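Local structure of LAR_0958 cell surface adhesin (4NG0) at residues Val3-Ser8 and Thr23-Ser28; Ser28-Leu33 and Pro76-Lys81; Ala41-Asn46 and Leu61-Thr66. The protein is a cell-surface adhesin of Lactobacillus reuteri, a single repeat of which folds as a ubiquitin-like beta-grasp domain and probably helps the bacterium attach to mucus. One frame throughout, in Å; residues are numbered along the deposited sequence. Where two conformers were deposited one is given.

Contact 1 of 3, residues Val3-Ser8 and Thr23-Ser28; sequences VTYSGS and TTVQWS
Thr4-Ser6, at the start of strand 3-12, pair antiparallel with strand 26-28, which is outermost at one margin of the five-stranded mixed sheet. Two hydrogen-bonded pairs, Thr4 with Ser28 and Ser6 with Gln26, flank the non-hydrogen-bonded pair of Tyr5 and Trp27. Gln26 N reaches Ser6 O at 2.8 Å and Ser6 N reaches Gln26 O at 2.9 Å; Thr4 and Ser28 are likewise joined in both directions. The CA atoms of Tyr5 and Trp27 lie 4.5 Å apart, and the two side chains run side by side in the same direction. The closest approach over the indole face is made by Tyr5 CB, 3.6 Å from the centroid of the Trp27 six-membered ring and almost on the ring normal. Tyr5 CG stands between the backbone N and the carbonyl carbon (chi1 62°), which leads the phenol ring away from strand 26-28, although Tyr5 CD1 still touches Trp27 CH2 at 3.8 Å. The aromatic planes meet obliquely at 48°. Val25 CG1 also touches Tyr5 CB, at 3.7 Å, whereas Val3 CG1 meets the indole at its edge, near Trp27 CZ3. Thr4, Ser6, Gln26 and Ser28 occupy the other face. There a water bridges Ser6 OG and Gln26 O, and a bend at chi2 turns the Gln26 amide back, so that NE2 donates a hydrogen bond to Thr24 O at 3.1 Å from above the carbonyl plane. A second water links Ser8 N to Thr24 O where the strands part. Strand 83-92 pairs with the other edge of strand 3-12, while Val25 and Trp27 pack on Phe43 of strand 43-45 and Tyr5 OH bonds to Leu63 N at the end of strand 57-63.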
ATOM      1  N   VAL A   3     -15.213  -3.085   1.760  1.00 11.39           N
ATOM      2  CA  VAL A   3     -13.806  -3.415   1.939  1.00  8.49           C
ATOM      3  C   VAL A   3     -12.946  -2.178   1.780  1.00  9.39           C
ATOM      4  O   VAL A   3     -12.974  -1.513   0.743  1.00  9.15           O
ATOM      5  CB  VAL A   3     -13.353  -4.479   0.918  1.00  7.41           C
ATOM      6  CG1 VAL A   3     -11.860  -4.756   1.054  1.00  9.94           C
ATOM      7  CG2 VAL A   3     -14.163  -5.767   1.106  1.00 12.08           C
ATOM      8  N   THR A   4     -12.183  -1.866   2.820  1.00  6.41           N
ATOM      9  CA  THR A   4     -11.312  -0.700   2.781  1.00  8.78           C
ATOM     10  C   THR A   4      -9.930  -1.036   3.310  1.00  7.86           C
ATOM     11  O   THR A   4      -9.760  -1.972   4.088  1.00  8.14           O
ATOM     12  CB  THR A   4     -11.897   0.475   3.580  1.00 13.56           C
ATOM     13  OG1 THR A   4     -12.110   0.062   4.926  1.00 15.82           O
ATOM     14  CG2 THR A   4     -13.234   0.920   2.993  1.00 14.26           C
ATOM     15  N   TYR A   5      -8.939  -0.269   2.870  1.00  6.79           N
ATOM     16  CA  TYR A   5      -7.582  -0.396   3.399  1.00  5.95           C
ATOM     17  C   TYR A   5      -7.079   0.955   3.885  1.00  5.95           C
ATOM     18  O   TYR A   5      -7.500   2.011   3.401  1.00  6.42           O
ATOM     19  CB  TYR A   5      -6.620  -1.012   2.363  1.00  6.79           C
ATOM     20  CG  TYR A   5      -6.415  -0.220   1.082  1.00  5.66           C
ATOM     21  CD1 TYR A   5      -7.231  -0.429  -0.024  1.00  6.07           C
ATOM     22  CD2 TYR A   5      -5.385   0.719   0.976  1.00  6.08           C
ATOM     23  CE1 TYR A   5      -7.043   0.280  -1.199  1.00  5.52           C
ATOM     24  CE2 TYR A   5      -5.188   1.433  -0.193  1.00  6.34           C
ATOM     25  CZ  TYR A   5      -6.022   1.215  -1.275  1.00  5.83           C
ATOM     26  OH  TYR A   5      -5.814   1.937  -2.434  1.00  7.46           O
ATOM     27  N   SER A   6      -6.178   0.903   4.858  1.00  5.58           N
ATOM     28  CA  SER A   6      -5.549   2.088   5.402  1.00  6.92           C
ATOM     29  C   SER A   6      -4.147   1.702   5.839  1.00  6.18           C
ATOM     30  O   SER A   6      -3.732   0.563   5.680  1.00  8.25           O
ATOM     31  CB  SER A   6      -6.342   2.611   6.602  1.00  8.49           C
ATOM     32  OG  SER A   6      -6.344   1.656   7.650  1.00 10.73           O
ATOM     33  N   GLY A   7      -3.410   2.664   6.376  1.00  7.20           N
ATOM     34  CA  GLY A   7      -2.111   2.368   6.939  1.00  6.31           C
ATOM     35  C   GLY A   7      -1.074   3.414   6.607  1.00  4.95           C
ATOM     36  O   GLY A   7      -1.317   4.336   5.819  1.00  6.37           O
ATOM     37  N   SER A   8       0.089   3.266   7.233  1.00  5.01           N
ATOM     38  CA  SER A   8       1.163   4.227   7.069  1.00  4.84           C
ATOM     39  C   SER A   8       2.475   3.628   7.515  1.00  5.34           C
ATOM     40  O   SER A   8       2.506   2.639   8.241  1.00  8.76           O
ATOM     41  CB  SER A   8       0.878   5.501   7.863  1.00  7.99           C
ATOM     42  OG  SER A   8       0.773   5.212   9.249  1.00  9.70           O
ATOM     43  N   THR A  23       2.499  -5.754   4.515  1.00 11.10           N
ATOM     44  CA  THR A  23       1.938  -6.188   5.800  1.00 11.53           C
ATOM     45  C   THR A  23       1.593  -5.033   6.746  1.00 11.61           C
ATOM     46  O   THR A  23       0.954  -5.244   7.773  1.00 14.23           O
ATOM     47  CB  THR A  23       2.848  -7.215   6.532  1.00 16.82           C
ATOM     48  OG1 THR A  23       4.120  -6.626   6.806  1.00 16.84           O
ATOM     49  CG2 THR A  23       3.032  -8.474   5.688  1.00 19.10           C
ATOM     50  N   THR A  24       2.008  -3.816   6.410  1.00  7.14           N
ATOM     51  CA  THR A  24       1.627  -2.646   7.196  1.00  7.82           C
ATOM     52  C   THR A  24       0.272  -2.096   6.761  1.00  9.69           C
ATOM     53  O   THR A  24      -0.286  -1.211   7.415  1.00  9.06           O
ATOM     54  CB  THR A  24       2.661  -1.508   7.098  1.00  9.18           C
ATOM     55  OG1 THR A  24       2.769  -1.073   5.732  1.00  8.03           O
ATOM     56  CG2 THR A  24       4.027  -1.951   7.633  1.00  9.83           C
ATOM     57  N   VAL A  25      -0.255  -2.598   5.644  1.00  8.36           N
ATOM     58  CA  VAL A  25      -1.577  -2.175   5.181  1.00  8.07           C
ATOM     59  C   VAL A  25      -2.635  -2.859   6.042  1.00  7.23           C
ATOM     60  O   VAL A  25      -2.568  -4.067   6.275  1.00  9.54           O
ATOM     61  CB  VAL A  25      -1.803  -2.517   3.690  1.00  7.99           C
ATOM     62  CG1 VAL A  25      -3.189  -2.099   3.238  1.00  9.53           C
ATOM     63  CG2 VAL A  25      -0.749  -1.850   2.820  1.00 10.13           C
ATOM     64  N   GLN A  26      -3.581  -2.072   6.549  1.00  6.56           N
ATOM     65  CA  GLN A  26      -4.600  -2.582   7.448  1.00  6.24           C
ATOM     66  C   GLN A  26      -5.925  -2.648   6.717  1.00  8.91           C
ATOM     67  O   GLN A  26      -6.369  -1.676   6.104  1.00  8.38           O
ATOM     68  CB  GLN A  26      -4.723  -1.667   8.670  1.00  7.49           C
ATOM     69  CG  GLN A  26      -3.414  -1.454   9.422  1.00  8.91           C
ATOM     70  CD  GLN A  26      -2.821  -2.756   9.917  1.00 10.22           C
ATOM     71  OE1 GLN A  26      -3.526  -3.594  10.477  1.00 12.29           O
ATOM     72  NE2 GLN A  26      -1.524  -2.944   9.689  1.00 11.38           N
ATOM     73  N   TRP A  27      -6.563  -3.799   6.801  1.00  7.87           N
ATOM     74  CA  TRP A  27      -7.776  -4.060   6.044  1.00  7.98           C
ATOM     75  C   TRP A  27      -8.977  -4.170   6.956  1.00 10.71           C
ATOM     76  O   TRP A  27      -8.879  -4.665   8.081  1.00 11.24           O
ATOM     77  CB  TRP A  27      -7.605  -5.359   5.254  1.00  7.00           C
ATOM     78  CG  TRP A  27      -6.606  -5.235   4.144  1.00  7.41           C
ATOM     79  CD1 TRP A  27      -5.255  -5.452   4.217  1.00  7.67           C
ATOM     80  CD2 TRP A  27      -6.880  -4.839   2.798  1.00  7.63           C
ATOM     81  NE1 TRP A  27      -4.681  -5.233   2.985  1.00  8.58           N
ATOM     82  CE2 TRP A  27      -5.658  -4.853   2.099  1.00  7.37           C
ATOM     83  CE3 TRP A  27      -8.051  -4.494   2.107  1.00  7.96           C
ATOM     84  CZ2 TRP A  27      -5.569  -4.520   0.747  1.00  7.86           C
ATOM     85  CZ3 TRP A  27      -7.960  -4.167   0.758  1.00  9.52           C
ATOM     86  CH2 TRP A  27      -6.728  -4.183   0.096  1.00  7.99           C
ATOM     87  N   SER A  28     -10.123  -3.720   6.466  1.00  8.85           N
ATOM     88  CA  SER A  28     -11.338  -3.713   7.270  0.58  8.77           C
ATOM     89  C   SER A  28     -12.571  -3.861   6.383  1.00  9.98           C
ATOM     90  O   SER A  28     -12.500  -3.643   5.171  1.00  8.94           O
ATOM     91  CB  SER A  28     -11.402  -2.407   8.068  0.58 12.92           C
ATOM     92  OG  SER A  28     -12.540  -2.358   8.910  0.58 17.49           O
TER
HETATM   93  O   HOH W   1      -8.400  -0.251   7.434  1.00 15.39           O
HETATM   94  O   HOH W   2      -0.160   0.897   9.231  1.00  8.69           O

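Contact 2 of 3, residues Ser28-Leu33 and Pro76-Lys81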
ATOM      1  N   SER A  28     -10.123  -3.720   6.466  1.00  8.85           N
ATOM      2  CA  SER A  28     -11.338  -3.713   7.270  0.58  8.77           C
ATOM      3  C   SER A  28     -12.571  -3.861   6.383  1.00  9.98           C
ATOM      4  O   SER A  28     -12.500  -3.643   5.171  1.00  8.94           O
ATOM      5  CB  SER A  28     -11.402  -2.407   8.068  0.58 12.92           C
ATOM      6  OG  SER A  28     -12.540  -2.358   8.910  0.58 17.49           O
ATOM      7  N   GLY A  29     -13.700  -4.215   6.990  1.00  9.23           N
ATOM      8  CA  GLY A  29     -14.972  -4.175   6.295  1.00 10.95           C
ATOM      9  C   GLY A  29     -15.615  -5.512   6.001  1.00 13.42           C
ATOM     10  O   GLY A  29     -16.828  -5.583   5.785  1.00 14.19           O
ATOM     11  N   LEU A  30     -14.816  -6.570   5.981  1.00  9.50           N
ATOM     12  CA  LEU A  30     -15.335  -7.908   5.711  1.00  8.29           C
ATOM     13  C   LEU A  30     -14.618  -8.929   6.576  1.00  9.78           C
ATOM     14  O   LEU A  30     -13.435  -9.212   6.368  1.00 10.19           O
ATOM     15  CB  LEU A  30     -15.160  -8.278   4.232  1.00 10.38           C
ATOM     16  CG  LEU A  30     -15.648  -9.671   3.813  1.00 10.28           C
ATOM     17  CD1 LEU A  30     -17.147  -9.835   4.067  1.00 12.02           C
ATOM     18  CD2 LEU A  30     -15.331  -9.943   2.339  1.00 11.46           C
ATOM     19  N   LYS A  31     -15.338  -9.494   7.541  1.00 10.35           N
ATOM     20  CA  LYS A  31     -14.764 -10.533   8.386  1.00  8.90           C
ATOM     21  C   LYS A  31     -14.373 -11.734   7.528  1.00 11.56           C
ATOM     22  O   LYS A  31     -15.189 -12.251   6.759  1.00 13.31           O
ATOM     23  CB  LYS A  31     -15.761 -10.929   9.480  1.00 10.51           C
ATOM     24  CG  LYS A  31     -15.284 -12.046  10.387  1.00 11.47           C
ATOM     25  CD  LYS A  31     -16.251 -12.256  11.542  1.00 13.56           C
ATOM     26  CE  LYS A  31     -15.860 -13.454  12.391  1.00 14.74           C
ATOM     27  NZ  LYS A  31     -16.789 -13.594  13.547  1.00 14.01           N
ATOM     28  N   GLY A  32     -13.111 -12.143   7.636  1.00 12.59           N
ATOM     29  CA  GLY A  32     -12.609 -13.287   6.899  1.00 13.69           C
ATOM     30  C   GLY A  32     -11.975 -12.969   5.558  1.00 12.50           C
ATOM     31  O   GLY A  32     -11.535 -13.878   4.855  1.00 16.27           O
ATOM     32  N   LEU A  33     -11.923 -11.689   5.196  1.00 10.59           N
ATOM     33  CA  LEU A  33     -11.226 -11.290   3.984  1.00  7.25           C
ATOM     34  C   LEU A  33      -9.802 -11.819   4.014  1.00  8.83           C
ATOM     35  O   LEU A  33      -9.080 -11.629   4.998  1.00 11.04           O
ATOM     36  CB  LEU A  33     -11.198  -9.760   3.863  1.00  9.79           C
ATOM     37  CG  LEU A  33     -10.510  -9.185   2.623  1.00  7.87           C
ATOM     38  CD1 LEU A  33     -11.356  -9.375   1.374  1.00 10.88           C
ATOM     39  CD2 LEU A  33     -10.186  -7.721   2.845  1.00 10.54           C
ATOM     40  N   PRO A  76     -12.628 -16.339  -3.264  1.00 12.56           N
ATOM     41  CA  PRO A  76     -13.565 -16.898  -4.248  1.00 12.94           C
ATOM     42  C   PRO A  76     -15.016 -16.973  -3.787  1.00 11.48           C
ATOM     43  O   PRO A  76     -15.909 -17.101  -4.632  1.00 13.19           O
ATOM     44  CB  PRO A  76     -13.012 -18.306  -4.494  1.00 12.63           C
ATOM     45  CG  PRO A  76     -12.243 -18.631  -3.266  1.00 13.09           C
ATOM     46  CD  PRO A  76     -11.620 -17.331  -2.855  1.00 11.49           C
ATOM     47  N   ASN A  77     -15.268 -16.892  -2.483  1.00  9.33           N
ATOM     48  CA  ASN A  77     -16.648 -16.938  -2.014  1.00 10.67           C
ATOM     49  C   ASN A  77     -17.361 -15.611  -2.185  1.00  9.49           C
ATOM     50  O   ASN A  77     -18.564 -15.507  -1.946  1.00  9.69           O
ATOM     51  CB  ASN A  77     -16.724 -17.399  -0.562  1.00  9.78           C
ATOM     52  CG  ASN A  77     -16.414 -18.861  -0.411  1.00 10.53           C
ATOM     53  OD1 ASN A  77     -16.636 -19.653  -1.332  1.00  9.88           O
ATOM     54  ND2 ASN A  77     -15.893 -19.233   0.751  1.00 10.66           N
ATOM     55  N   TYR A  78     -16.601 -14.593  -2.598  1.00  9.46           N
ATOM     56  CA  TYR A  78     -17.122 -13.233  -2.685  1.00 11.19           C
ATOM     57  C   TYR A  78     -16.965 -12.624  -4.060  1.00  9.35           C
ATOM     58  O   TYR A  78     -16.081 -13.002  -4.827  1.00 12.94           O
ATOM     59  CB  TYR A  78     -16.422 -12.326  -1.664  1.00 10.41           C
ATOM     60  CG  TYR A  78     -16.628 -12.794  -0.254  1.00  9.37           C
ATOM     61  CD1 TYR A  78     -17.830 -12.572   0.397  1.00  9.00           C
ATOM     62  CD2 TYR A  78     -15.628 -13.475   0.429  1.00 10.85           C
ATOM     63  CE1 TYR A  78     -18.037 -13.006   1.695  1.00 11.16           C
ATOM     64  CE2 TYR A  78     -15.830 -13.916   1.729  1.00 11.19           C
ATOM     65  CZ  TYR A  78     -17.027 -13.669   2.358  1.00 10.45           C
ATOM     66  OH  TYR A  78     -17.237 -14.106   3.656  1.00 14.68           O
ATOM     67  N   ASP A  79     -17.858 -11.686  -4.353  1.00 11.55           N
ATOM     68  CA  ASP A  79     -17.708 -10.776  -5.477  1.00 13.06           C
ATOM     69  C   ASP A  79     -17.431  -9.420  -4.862  1.00 11.22           C
ATOM     70  O   ASP A  79     -18.348  -8.742  -4.397  1.00 12.09           O
ATOM     71  CB  ASP A  79     -18.988 -10.754  -6.315  1.00 15.30           C
ATOM     72  CG  ASP A  79     -18.918  -9.777  -7.473  1.00 20.58           C
ATOM     73  OD1 ASP A  79     -17.808  -9.310  -7.808  1.00 18.95           O
ATOM     74  OD2 ASP A  79     -19.985  -9.483  -8.050  1.00 22.83           O
ATOM     75  N   LEU A  80     -16.153  -9.062  -4.816  1.00 10.96           N
ATOM     76  CA  LEU A  80     -15.726  -7.811  -4.198  1.00 11.32           C
ATOM     77  C   LEU A  80     -15.917  -6.671  -5.195  1.00 14.81           C
ATOM     78  O   LEU A  80     -15.085  -6.469  -6.076  1.00 15.34           O
ATOM     79  CB  LEU A  80     -14.257  -7.909  -3.758  1.00 11.39           C
ATOM     80  CG  LEU A  80     -13.924  -9.064  -2.807  1.00 11.16           C
ATOM     81  CD1 LEU A  80     -12.438  -9.050  -2.485  1.00 12.21           C
ATOM     82  CD2 LEU A  80     -14.747  -8.980  -1.531  1.00 11.21           C
ATOM     83  N   LYS A  81     -17.015  -5.935  -5.048  1.00 13.26           N
ATOM     84  CA  LYS A  81     -17.419  -4.942  -6.050  1.00 12.39           C
ATOM     85  C   LYS A  81     -16.785  -3.560  -5.873  1.00 15.88           C
ATOM     86  O   LYS A  81     -16.675  -2.811  -6.842  1.00 19.62           O
ATOM     87  CB  LYS A  81     -18.933  -4.788  -6.069  1.00 13.80           C
ATOM     88  CG  LYS A  81     -19.696  -6.055  -6.417  1.00 18.26           C
ATOM     89  CD  LYS A  81     -21.178  -5.750  -6.412  1.00 25.33           C
ATOM     90  CE  LYS A  81     -22.007  -6.935  -6.842  1.00 25.22           C
ATOM     91  NZ  LYS A  81     -23.447  -6.572  -6.766  1.00 30.92           N
TER
HETATM   92  O   HOH W   3     -15.217 -14.454   5.091  1.00 29.58           O
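Leu30 and Tyr78 meet methyl to ring face, joining two surface loops by apolar contacts. Leu30 CD2 stands over the centre of the phenol ring, 3.8 Å from the Tyr78 centroid and almost on its normal, a CH-pi contact, while Asn77 CB lies against the opposite face. Leu30 extends its CG away from the backbone N, and its chi2 of 61° points CD2 toward the ring, where it also touches Leu80 CD2 at 4.0 Å; CD1 runs across and brushes Tyr78 CE1. Tyr78 holds CG beside its own N (chi1 -60°), laying the ring's face to Leu30. Leu80 does the same (chi1 -56°), and its branches divide the work, CD2 meeting Leu30 and CD1 meeting CD1 of Leu33, a residue extended like Leu30. At the phenol end a water donates to Lys31 O and lies unusually close to Tyr78 OH, a doubtful link. Leu30 to Leu33 form a type II beta turn, closed by Leu33 N to Leu30 O at 3.1 Å, with Gly32 at its third position. Leu30 and Leu33 also rest on Val3 of strand 3-12. The arrangement is a small apolar cluster between connecting loops at one end of the beta-grasp fold, one leaving strand 26-28 and the other leading from helix 65-73 into strand 83-92.

Contact 3 of 3, residues Ala41-Asn46 and Leu61-Thr66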
ATOM      1  N   ALA A  41       4.066  -5.674  -5.314  1.00 14.43           N
ATOM      2  CA  ALA A  41       3.684  -5.456  -6.710  1.00 18.41           C
ATOM      3  C   ALA A  41       2.208  -5.090  -6.863  1.00 13.01           C
ATOM      4  O   ALA A  41       1.774  -4.630  -7.922  1.00 15.73           O
ATOM      5  CB  ALA A  41       4.010  -6.686  -7.546  1.00 23.26           C
ATOM      6  N   ASP A  42       1.441  -5.292  -5.797  1.00 10.87           N
ATOM      7  CA  ASP A  42       0.004  -5.077  -5.865  1.00 11.54           C
ATOM      8  C   ASP A  42      -0.398  -3.639  -5.547  1.00 10.36           C
ATOM      9  O   ASP A  42      -1.576  -3.293  -5.602  1.00  9.65           O
ATOM     10  CB  ASP A  42      -0.712  -6.060  -4.939  1.00 10.06           C
ATOM     11  CG  ASP A  42      -0.655  -7.483  -5.454  1.00 12.23           C
ATOM     12  OD1 ASP A  42      -0.766  -7.669  -6.683  1.00 15.59           O
ATOM     13  OD2 ASP A  42      -0.502  -8.407  -4.633  1.00 14.75           O
ATOM     14  N   PHE A  43       0.595  -2.812  -5.219  1.00  8.65           N
ATOM     15  CA  PHE A  43       0.366  -1.409  -4.904  1.00  6.50           C
ATOM     16  C   PHE A  43       1.294  -0.568  -5.756  1.00  9.66           C
ATOM     17  O   PHE A  43       2.420  -0.973  -6.038  1.00 13.29           O
ATOM     18  CB  PHE A  43       0.642  -1.122  -3.418  1.00  8.27           C
ATOM     19  CG  PHE A  43      -0.280  -1.841  -2.467  1.00  7.52           C
ATOM     20  CD1 PHE A  43      -0.084  -3.180  -2.161  1.00  7.65           C
ATOM     21  CD2 PHE A  43      -1.330  -1.164  -1.867  1.00  9.42           C
ATOM     22  CE1 PHE A  43      -0.935  -3.846  -1.274  1.00 10.05           C
ATOM     23  CE2 PHE A  43      -2.182  -1.821  -0.978  1.00  9.57           C
ATOM     24  CZ  PHE A  43      -1.985  -3.154  -0.697  1.00  8.60           C
ATOM     25  N   THR A  44       0.808   0.591  -6.162  1.00  6.69           N
ATOM     26  CA  THR A  44       1.601   1.513  -6.972  1.00  8.08           C
ATOM     27  C   THR A  44       1.876   2.803  -6.212  1.00  8.55           C
ATOM     28  O   THR A  44       0.973   3.388  -5.619  1.00  9.06           O
ATOM     29  CB  THR A  44       0.873   1.821  -8.285  1.00  9.78           C
ATOM     30  OG1 THR A  44       0.796   0.614  -9.048  1.00 11.53           O
ATOM     31  CG2 THR A  44       1.613   2.874  -9.112  1.00 10.25           C
ATOM     32  N   TRP A  45       3.133   3.235  -6.220  1.00  7.23           N
ATOM     33  CA  TRP A  45       3.497   4.536  -5.687  1.00  6.77           C
ATOM     34  C   TRP A  45       2.903   5.650  -6.534  1.00  6.55           C
ATOM     35  O   TRP A  45       3.053   5.642  -7.762  1.00  9.29           O
ATOM     36  CB  TRP A  45       5.013   4.690  -5.716  1.00  7.31           C
ATOM     37  CG  TRP A  45       5.748   3.892  -4.680  1.00  4.51           C
ATOM     38  CD1 TRP A  45       6.278   2.645  -4.821  1.00  6.39           C
ATOM     39  CD2 TRP A  45       6.071   4.321  -3.349  1.00  5.49           C
ATOM     40  NE1 TRP A  45       6.894   2.254  -3.649  1.00  6.95           N
ATOM     41  CE2 TRP A  45       6.797   3.277  -2.739  1.00  6.65           C
ATOM     42  CE3 TRP A  45       5.820   5.492  -2.620  1.00  6.85           C
ATOM     43  CZ2 TRP A  45       7.268   3.362  -1.419  1.00  6.81           C
ATOM     44  CZ3 TRP A  45       6.289   5.580  -1.314  1.00  6.51           C
ATOM     45  CH2 TRP A  45       7.005   4.522  -0.727  1.00  6.22           C
ATOM     46  N   ASN A  46       2.279   6.625  -5.884  1.00  7.74           N
ATOM     47  CA  ASN A  46       1.677   7.757  -6.575  1.00  9.30           C
ATOM     48  C   ASN A  46       2.702   8.876  -6.739  1.00  9.16           C
ATOM     49  O   ASN A  46       2.540   9.995  -6.259  1.00 12.27           O
ATOM     50  CB  ASN A  46       0.408   8.203  -5.834  1.00 10.80           C
ATOM     51  CG  ASN A  46      -0.688   7.128  -5.856  1.00 11.03           C
ATOM     52  OD1 ASN A  46      -0.977   6.535  -6.902  1.00 13.19           O
ATOM     53  ND2 ASN A  46      -1.296   6.871  -4.701  1.00  9.80           N
ATOM     54  N   LEU A  61       0.501   5.429  -1.664  1.00  5.67           N
ATOM     55  CA  LEU A  61       0.400   4.293  -2.565  1.00  6.35           C
ATOM     56  C   LEU A  61      -1.057   3.898  -2.665  1.00  8.51           C
ATOM     57  O   LEU A  61      -1.828   4.130  -1.734  1.00  7.42           O
ATOM     58  CB  LEU A  61       1.185   3.090  -2.050  1.00  8.18           C
ATOM     59  CG  LEU A  61       2.703   3.233  -2.035  1.00  5.41           C
ATOM     60  CD1 LEU A  61       3.189   3.632  -0.637  1.00  7.66           C
ATOM     61  CD2 LEU A  61       3.354   1.937  -2.497  1.00  6.45           C
ATOM     62  N   SER A  62      -1.420   3.269  -3.779  1.00  6.85           N
ATOM     63  CA  SER A  62      -2.781   2.785  -3.983  1.00  6.88           C
ATOM     64  C   SER A  62      -2.738   1.354  -4.471  1.00  8.40           C
ATOM     65  O   SER A  62      -1.817   0.956  -5.188  1.00  9.77           O
ATOM     66  CB  SER A  62      -3.497   3.632  -5.037  1.00  8.57           C
ATOM     67  OG  SER A  62      -3.633   4.980  -4.633  1.00 12.31           O
ATOM     68  N   LEU A  63      -3.738   0.568  -4.076  1.00  7.57           N
ATOM     69  CA  LEU A  63      -3.914  -0.757  -4.636  1.00  8.30           C
ATOM     70  C   LEU A  63      -4.147  -0.591  -6.139  1.00  6.60           C
ATOM     71  O   LEU A  63      -4.973   0.227  -6.553  1.00 10.86           O
ATOM     72  CB  LEU A  63      -5.118  -1.449  -3.986  1.00  7.91           C
ATOM     73  CG  LEU A  63      -5.307  -2.922  -4.365  1.00  7.28           C
ATOM     74  CD1 LEU A  63      -4.307  -3.818  -3.647  1.00  9.02           C
ATOM     75  CD2 LEU A  63      -6.742  -3.342  -4.034  1.00  8.98           C
ATOM     76  N   ASN A  64      -3.410  -1.358  -6.944  1.00  9.08           N
ATOM     77  CA  ASN A  64      -3.520  -1.239  -8.400  1.00  9.84           C
ATOM     78  C   ASN A  64      -4.397  -2.352  -8.975  1.00 12.46           C
ATOM     79  O   ASN A  64      -4.928  -3.164  -8.221  1.00 10.25           O
ATOM     80  CB  ASN A  64      -2.127  -1.170  -9.050  1.00  9.59           C
ATOM     81  CG  ASN A  64      -1.284  -2.398  -8.783  1.00 10.08           C
ATOM     82  OD1 ASN A  64      -1.787  -3.515  -8.753  1.00  9.83           O
ATOM     83  ND2 ASN A  64       0.017  -2.197  -8.589  1.00 10.07           N
ATOM     84  N   THR A  65      -4.568  -2.391 -10.292  1.00 11.57           N
ATOM     85  CA  THR A  65      -5.482  -3.382 -10.873  1.00 11.64           C
ATOM     86  C   THR A  65      -4.972  -4.812 -10.714  1.00 13.73           C
ATOM     87  O   THR A  65      -5.762  -5.750 -10.590  1.00 12.75           O
ATOM     88  CB  THR A  65      -5.817  -3.070 -12.338  1.00 19.56           C
ATOM     89  OG1 THR A  65      -4.604  -2.890 -13.071  1.00 21.83           O
ATOM     90  CG2 THR A  65      -6.651  -1.799 -12.422  1.00 17.00           C
ATOM     91  N   THR A  66      -3.656  -4.982 -10.705  1.00 10.29           N
ATOM     92  CA  THR A  66      -3.054  -6.267 -10.380  1.00 10.52           C
ATOM     93  C   THR A  66      -3.453  -6.689  -8.965  1.00 11.85           C
ATOM     94  O   THR A  66      -3.818  -7.843  -8.723  1.00 13.56           O
ATOM     95  CB  THR A  66      -1.523  -6.210 -10.522  1.00 17.01           C
ATOM     96  OG1 THR A  66      -1.185  -5.869 -11.876  1.00 18.63           O
ATOM     97  CG2 THR A  66      -0.898  -7.540 -10.174  1.00 17.70           C
TER
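Asn64 turns its CG between its own backbone N and carbonyl carbon (chi1 60°), bringing the amide across to Thr44, whose OG1 lies beside the Thr44 backbone N (chi1 -65°). Both N-H bonds of Asn64 ND2 are used: one runs to Thr44 OG1 at 3.0 Å, the other to Ala41 O at 3.1 Å and nearly straight, 175° at the hydrogen. Both acceptors lie close to the amide plane, which fixes the group's rotation. Asn64 N adds a bond to Asp42 O. The same side chain N-caps helix 65-73 through OD1 to Gly67 N, so one residue ends the strand pairing and starts the helix. Between the strands, Thr44 and Ser62 form a hydrogen-bonded antiparallel pair, with Thr44 N to Ser62 O at 2.8 Å. On their face of the sheet Asn46 ND2 donates to Ser62 OG at 3.0 Å, and it also bonds to Thr60 OG1. Phe43, Trp45, Leu61 and Leu63 occupy the other face. Leu61 crosses the indole obliquely, both methyls over one face: CD2 sits 3.6 Å from the centroid of the Trp45 five-membered ring, and CD1 reaches Trp45 CZ3. Leu63 CD1 makes a CH-pi contact over one face of the Phe43 ring, displaced toward the rim. This hairpin forms the margin opposite strand 26-28, strand 43-45 outermost and strand 83-92 beyond strand 57-63. Leu61 packs on Tyr87 and Tyr89 of strand 83-92, Trp45 meets Tyr89 edge-to-face, and helix 65-73 lies against Asp42 and Leu63.

Overall arrangement
From the N terminus, contact 1 closes first, bringing 23-28 back beside 3-8 at one margin of the sheet. Contact 2 opens at Ser28, which it shares with contact 1, and spans the chain as far as 76-81; contact 3 is nested within that long loop as the hairpin of the opposite margin. Contacts 1 and 2 adjoin through Val3, whose CG1 lies 3.8 Å from Leu33 CD2. Contacts 1 and 3 meet across one face of the sheet, where Trp27 CZ2 lies 4.1 Å from Phe43 CZ. Contacts 2 and 3 do not touch, their nearest atoms being about 8 Å apart. The two margins are thus joined through one face, and contact 2 adds the loops at the end of the fold.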